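Local coordinates for C381 turret protein (Sulfolobus turreted icosahedral virus, PDB 4IND), which helps build the turrets of an icosahedral archaeal virus, with five copies of a chain of three jelly rolls assembling together, at residues V311-L316 with Q353-G358; K17-L22 with I140-L145. All blocks are in the same frame, centred on the assembly; numbering follows the deposited sequence.

Contact 1 (V311-L316 with Q353-G358)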
loop_
_atom_site.group_PDB
_atom_site.type_symbol
_atom_site.label_atom_id
_atom_site.label_comp_id
_atom_site.label_asym_id
_atom_site.label_seq_id
_atom_site.Cartn_x
_atom_site.Cartn_y
_atom_site.Cartn_z
ATOM N N VAL A 311 -17.932 3.710 48.981
ATOM C CA VAL A 311 -16.925 3.152 48.078
ATOM C C VAL A 311 -15.741 4.107 47.983
ATOM O O VAL A 311 -15.898 5.259 47.586
ATOM C CB VAL A 311 -17.498 2.912 46.662
ATOM C CG1 VAL A 311 -16.474 2.187 45.769
ATOM C CG2 VAL A 311 -18.790 2.124 46.742
ATOM N N THR A 312 -14.560 3.621 48.349
ATOM C CA THR A 312 -13.358 4.450 48.409
ATOM C C THR A 312 -12.439 4.246 47.212
ATOM O O THR A 312 -11.597 5.091 46.911
ATOM C CB THR A 312 -12.552 4.140 49.672
ATOM O OG1 THR A 312 -12.180 2.754 49.673
ATOM C CG2 THR A 312 -13.375 4.443 50.916
ATOM N N GLN A 313 -12.592 3.110 46.543
ATOM C CA GLN A 313 -11.788 2.828 45.367
ATOM C C GLN A 313 -12.587 2.055 44.344
ATOM O O GLN A 313 -13.290 1.108 44.675
ATOM C CB GLN A 313 -10.525 2.044 45.731
ATOM C CG GLN A 313 -9.675 1.663 44.511
ATOM C CD GLN A 313 -8.467 0.807 44.866
ATOM O OE1 GLN A 313 -8.464 0.100 45.878
ATOM N NE2 GLN A 313 -7.431 0.870 44.031
ATOM N N CYS A 314 -12.471 2.469 43.093
ATOM C CA CYS A 314 -13.133 1.766 42.015
ATOM C C CYS A 314 -12.406 2.126 40.735
ATOM O O CYS A 314 -12.733 3.125 40.091
ATOM C CB CYS A 314 -14.616 2.157 41.956
ATOM S SG CYS A 314 -15.581 1.161 40.793
ATOM N N GLN A 315 -11.388 1.331 40.402
ATOM C CA GLN A 315 -10.563 1.570 39.225
ATOM C C GLN A 315 -10.618 0.394 38.265
ATOM O O GLN A 315 -10.406 -0.758 38.662
ATOM C CB GLN A 315 -9.114 1.824 39.637
ATOM C CG GLN A 315 -8.936 3.063 40.491
ATOM C CD GLN A 315 -7.537 3.195 41.035
ATOM O OE1 GLN A 315 -6.873 2.201 41.319
ATOM N NE2 GLN A 315 -7.078 4.429 41.185
ATOM N N LEU A 316 -10.902 0.692 37.001
ATOM C CA LEU A 316 -10.769 -0.293 35.941
ATOM C C LEU A 316 -9.314 -0.271 35.476
ATOM O O LEU A 316 -8.749 0.809 35.222
ATOM C CB LEU A 316 -11.702 0.056 34.782
ATOM C CG LEU A 316 -11.863 -1.013 33.708
ATOM C CD1 LEU A 316 -12.441 -2.279 34.324
ATOM C CD2 LEU A 316 -12.729 -0.502 32.573
ATOM N N GLN A 353 -9.122 -5.923 34.683
ATOM C CA GLN A 353 -9.578 -6.208 36.042
ATOM C C GLN A 353 -10.162 -4.950 36.693
ATOM O O GLN A 353 -9.867 -3.821 36.290
ATOM C CB GLN A 353 -8.442 -6.781 36.901
ATOM C CG GLN A 353 -7.311 -5.790 37.161
ATOM C CD GLN A 353 -6.140 -6.410 37.903
ATOM O OE1 GLN A 353 -5.952 -7.633 37.890
ATOM N NE2 GLN A 353 -5.347 -5.564 38.567
ATOM N N LEU A 354 -11.025 -5.158 37.679
ATOM C CA LEU A 354 -11.572 -4.065 38.475
ATOM C C LEU A 354 -11.012 -4.157 39.882
ATOM O O LEU A 354 -11.090 -5.208 40.536
ATOM C CB LEU A 354 -13.092 -4.147 38.540
ATOM C CG LEU A 354 -13.782 -2.988 39.258
ATOM C CD1 LEU A 354 -13.684 -1.715 38.433
ATOM C CD2 LEU A 354 -15.234 -3.329 39.526
ATOM N N VAL A 355 -10.423 -3.064 40.344
ATOM C CA VAL A 355 -9.899 -3.018 41.696
ATOM C C VAL A 355 -10.791 -2.067 42.473
ATOM O O VAL A 355 -10.975 -0.923 42.079
ATOM C CB VAL A 355 -8.438 -2.542 41.727
ATOM C CG1 VAL A 355 -7.921 -2.511 43.160
ATOM C CG2 VAL A 355 -7.562 -3.452 40.870
ATOM N N ALA A 356 -11.362 -2.545 43.568
ATOM C CA ALA A 356 -12.334 -1.757 44.299
ATOM C C ALA A 356 -12.174 -1.972 45.790
ATOM O O ALA A 356 -11.640 -2.993 46.230
ATOM C CB ALA A 356 -13.751 -2.112 43.855
ATOM N N ASN A 357 -12.638 -0.998 46.564
ATOM C CA ASN A 357 -12.587 -1.092 48.008
ATOM C C ASN A 357 -13.697 -0.238 48.604
ATOM O O ASN A 357 -14.141 0.741 47.989
ATOM C CB ASN A 357 -11.217 -0.648 48.528
ATOM C CG ASN A 357 -10.965 -1.096 49.956
ATOM O OD1 ASN A 357 -11.834 -1.692 50.605
ATOM N ND2 ASN A 357 -9.768 -0.817 50.454
ATOM N N GLY A 358 -14.148 -0.609 49.795
ATOM C CA GLY A 358 -15.241 0.096 50.435
ATOM C C GLY A 358 -16.138 -0.836 51.231
ATOM O O GLY A 358 -15.836 -2.018 51.392
#
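The backbone oxygen of N357 is gripped three times from strand 311-316. T312 N reaches N357 O at 2.9 Å and Q313 N reaches the same N357 O at 3.2 Å, both from one face of its carbonyl plane. T312 OG1 adds a weak bond to N357 O at 3.3 Å; chi1 59° folds the hydroxyl in over its own backbone, toward that oxygen. Two residues facing one make this a classic beta bulge, and it shifts the register by one. Beside it, V311 and G358 bring their CA atoms to 4.2 Å, a closeness that fits glycine, which has no side chain between the strands and takes backbone angles (phi 145°) suited to it. Past the bulge the antiparallel pairing is regular, and Q315 and V355 exchange two nearly straight bonds.

On the face bearing Q313, V355 and N357, the extended Q313 chain slants over V355, NE2 lying 3.5 Å from V355 CG1. Both ends of its amide are bonded: Q313 NE2 donates in its own amide plane to Q315 OE1 at 3.1 Å, approaching from above the acceptor's carbonyl plane. Q282 NE2 binds the other end, Q313 OE1, while Q315 NE2 goes to D332. The opposite face is apolar. There L354 CD1 turns in toward strand 311-316, 3.4 Å from Q315 O, and also meets C314 SG at 4.2 Å. I367 and L369 of strand 365-377, in the facing sheet, close over C314 and L316 respectively.

The chemistry is thus divided by face: glutamine amides bond to one another around V355 on one side, aliphatic groups and a thiol fill the sandwich interior, and the bulge lets a single carbonyl satisfy two successive N-H groups.

Contact 2 (K17-L22 with I140-L145); sequences KYYYKL and ILEFSL
Strand 19-21 is outermost within its own chain in a four-stranded antiparallel sheet of the first jelly roll, and it is zipped here onto strand 138-147. Y20 and F143 form the hydrogen-bonded pair, with Y20 N to F143 O at 2.8 Å and the return bond from F143 N. The pairing runs past both ends of the short strand, since L145 N donates to Y18 O and L22 N to L141 O.

On the face with Y19, K21 and E142, the Y19 ring lies across the E142 side chain. Its CG is anti to the backbone N (chi1 176°), which carries the phenol along until Y19 OH meets E142 OE2 in a very short bond of 2.5 Å. The carboxylate approaches the ring at its edge, the two planes standing 77° apart. K21 runs alongside E142, K21 CG 4.0 Å from E142 CG. Both side chains end on a second subunit: K21 NZ forms a salt bridge with its D73 and hydrogen bonds to its A12 O and A14 O, and E142 OE2 accepts from its E74 N. That D73 also nears E142 OE1, like charges that the lysine probably eases.

The face with Y20 and F143 is aromatic. Their side chains run next to each other in the same direction, Y20 CD2 3.9 Å from F143 CD2. K17 CB rests over one face of the Y20 ring, near its rim, the rest of the chain leading away; K17 N donates almost straight to Y20 OH at 2.9 Å, fixing the phenol.

F31 of helix 25-31 meets the Y20 ring edge-to-face and also packs on L22. Beyond strand 138-147 comes strand 78-88, where K85 faces both L141 and E142 in a classic beta bulge.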
loop_
_atom_site.group_PDB
_atom_site.type_symbol
_atom_site.label_atom_id
_atom_site.label_comp_id
_atom_site.label_asym_id
_atom_site.label_seq_id
_atom_site.Cartn_x
_atom_site.Cartn_y
_atom_site.Cartn_z
ATOM N N LYS A 17 20.591 -20.602 -8.276
ATOM C CA LYS A 17 19.425 -20.132 -9.001
ATOM C C LYS A 17 18.234 -20.240 -8.056
ATOM O O LYS A 17 18.278 -21.024 -7.111
ATOM C CB LYS A 17 19.150 -21.044 -10.204
ATOM C CG LYS A 17 20.282 -21.174 -11.216
ATOM C CD LYS A 17 19.804 -22.024 -12.406
ATOM C CE LYS A 17 20.910 -22.250 -13.429
ATOM N NZ LYS A 17 21.351 -21.006 -14.110
ATOM N N TYR A 18 17.174 -19.486 -8.326
ATOM C CA TYR A 18 15.944 -19.588 -7.519
ATOM C C TYR A 18 14.971 -20.630 -8.042
ATOM O O TYR A 18 13.964 -20.936 -7.404
ATOM C CB TYR A 18 15.275 -18.232 -7.376
ATOM C CG TYR A 18 16.116 -17.258 -6.572
ATOM C CD1 TYR A 18 15.947 -17.136 -5.204
ATOM C CD2 TYR A 18 17.100 -16.484 -7.176
ATOM C CE1 TYR A 18 16.710 -16.251 -4.457
ATOM C CE2 TYR A 18 17.873 -15.608 -6.440
ATOM C CZ TYR A 18 17.674 -15.495 -5.079
ATOM O OH TYR A 18 18.429 -14.623 -4.341
ATOM N N TYR A 19 15.268 -21.175 -9.208
ATOM C CA TYR A 19 14.475 -22.242 -9.768
ATOM C C TYR A 19 15.349 -23.140 -10.638
ATOM O O TYR A 19 16.145 -22.639 -11.440
ATOM C CB TYR A 19 13.328 -21.695 -10.603
ATOM C CG TYR A 19 12.585 -22.838 -11.259
ATOM C CD1 TYR A 19 11.660 -23.587 -10.541
ATOM C CD2 TYR A 19 12.812 -23.177 -12.582
ATOM C CE1 TYR A 19 10.973 -24.646 -11.134
ATOM C CE2 TYR A 19 12.136 -24.236 -13.182
ATOM C CZ TYR A 19 11.215 -24.963 -12.455
ATOM O OH TYR A 19 10.554 -26.034 -13.035
ATOM N N TYR A 20 15.201 -24.451 -10.457
ATOM C CA TYR A 20 15.910 -25.451 -11.240
ATOM C C TYR A 20 14.906 -26.449 -11.781
ATOM O O TYR A 20 14.074 -26.962 -11.028
ATOM C CB TYR A 20 16.878 -26.260 -10.370
ATOM C CG TYR A 20 18.004 -25.483 -9.714
ATOM C CD1 TYR A 20 19.282 -25.460 -10.278
ATOM C CD2 TYR A 20 17.790 -24.820 -8.515
ATOM C CE1 TYR A 20 20.319 -24.755 -9.671
ATOM C CE2 TYR A 20 18.801 -24.098 -7.901
ATOM C CZ TYR A 20 20.077 -24.098 -8.476
ATOM O OH TYR A 20 21.070 -23.389 -7.864
ATOM N N LYS A 21 14.965 -26.733 -13.073
ATOM C CA LYS A 21 14.295 -27.925 -13.575
ATOM C C LYS A 21 15.421 -28.857 -13.971
ATOM O O LYS A 21 16.160 -28.572 -14.906
ATOM C CB LYS A 21 13.407 -27.620 -14.784
ATOM C CG LYS A 21 12.566 -28.856 -15.149
ATOM C CD LYS A 21 11.457 -28.540 -16.126
ATOM C CE LYS A 21 10.563 -29.773 -16.342
ATOM N NZ LYS A 21 9.353 -29.446 -17.181
ATOM N N LEU A 22 15.560 -29.964 -13.261
ATOM C CA LEU A 22 16.814 -30.734 -13.336
ATOM C C LEU A 22 16.889 -31.658 -14.537
ATOM O O LEU A 22 17.924 -32.293 -14.800
ATOM C CB LEU A 22 17.055 -31.459 -12.008
ATOM C CG LEU A 22 17.210 -30.462 -10.858
ATOM C CD1 LEU A 22 17.275 -31.188 -9.527
ATOM C CD2 LEU A 22 18.462 -29.591 -11.054
ATOM N N ILE A 140 15.175 -36.298 -8.382
ATOM C CA ILE A 140 14.909 -34.890 -8.112
ATOM C C ILE A 140 14.574 -34.173 -9.412
ATOM O O ILE A 140 15.430 -34.022 -10.278
ATOM C CB ILE A 140 16.124 -34.232 -7.449
ATOM C CG1 ILE A 140 16.652 -35.123 -6.323
ATOM C CG2 ILE A 140 15.779 -32.841 -6.935
ATOM C CD1 ILE A 140 18.042 -34.743 -5.830
ATOM N N LEU A 141 13.327 -33.723 -9.550
ATOM C CA LEU A 141 12.871 -33.169 -10.831
ATOM C C LEU A 141 12.960 -31.640 -10.910
ATOM O O LEU A 141 13.321 -31.089 -11.961
ATOM C CB LEU A 141 11.435 -33.605 -11.157
ATOM C CG LEU A 141 11.019 -35.073 -11.061
ATOM C CD1 LEU A 141 9.775 -35.336 -11.914
ATOM C CD2 LEU A 141 12.127 -36.000 -11.447
ATOM N N GLU A 142 12.596 -30.968 -9.821
ATOM C CA GLU A 142 12.599 -29.497 -9.788
ATOM C C GLU A 142 12.935 -29.033 -8.391
ATOM O O GLU A 142 12.655 -29.716 -7.429
ATOM C CB GLU A 142 11.249 -28.901 -10.197
ATOM C CG GLU A 142 10.790 -29.189 -11.620
ATOM C CD GLU A 142 9.345 -28.707 -11.882
ATOM O OE1 GLU A 142 8.513 -29.543 -12.306
ATOM O OE2 GLU A 142 9.048 -27.498 -11.699
ATOM N N PHE A 143 13.539 -27.858 -8.287
ATOM C CA PHE A 143 13.827 -27.269 -6.990
ATOM C C PHE A 143 13.500 -25.798 -7.120
ATOM O O PHE A 143 14.052 -25.118 -7.992
ATOM C CB PHE A 143 15.294 -27.454 -6.613
ATOM C CG PHE A 143 15.638 -26.949 -5.223
ATOM C CD1 PHE A 143 15.457 -27.751 -4.107
ATOM C CD2 PHE A 143 16.124 -25.651 -5.052
ATOM C CE1 PHE A 143 15.773 -27.281 -2.834
ATOM C CE2 PHE A 143 16.447 -25.166 -3.798
ATOM C CZ PHE A 143 16.284 -25.980 -2.683
ATOM N N SER A 144 12.609 -25.321 -6.251
ATOM C CA SER A 144 12.049 -23.968 -6.320
ATOM C C SER A 144 12.205 -23.229 -4.990
ATOM O O SER A 144 11.855 -23.739 -3.931
ATOM C CB SER A 144 10.568 -24.012 -6.728
ATOM O OG SER A 144 9.928 -22.744 -6.526
ATOM N N LEU A 145 12.718 -22.010 -5.066
ATOM C CA LEU A 145 12.851 -21.114 -3.913
ATOM C C LEU A 145 12.023 -19.892 -4.214
ATOM O O LEU A 145 12.320 -19.177 -5.169
ATOM C CB LEU A 145 14.311 -20.639 -3.795
ATOM C CG LEU A 145 15.361 -21.531 -3.163
ATOM C CD1 LEU A 145 16.785 -21.134 -3.613
ATOM C CD2 LEU A 145 15.245 -21.401 -1.665
#

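The two contacts lie far apart in the chain, about 64 Å between centres and about 46 Å between nearest atoms, on opposite sides of its centre. Contact 2 closes before contact 1 opens along the sequence. It belongs to the first jelly roll, contact 1 to the third, and the second jelly roll lies between them in the chain, so they share no sheet. Each joins neighbouring antiparallel strands of a four-stranded sheet: contact 2 involves a strand outermost within its own chain, contact 1 the two central ones. Contact 2 lies where two subunits meet, consistent with a part in turret assembly; no other chain touches contact 1, which lies wholly within one chain.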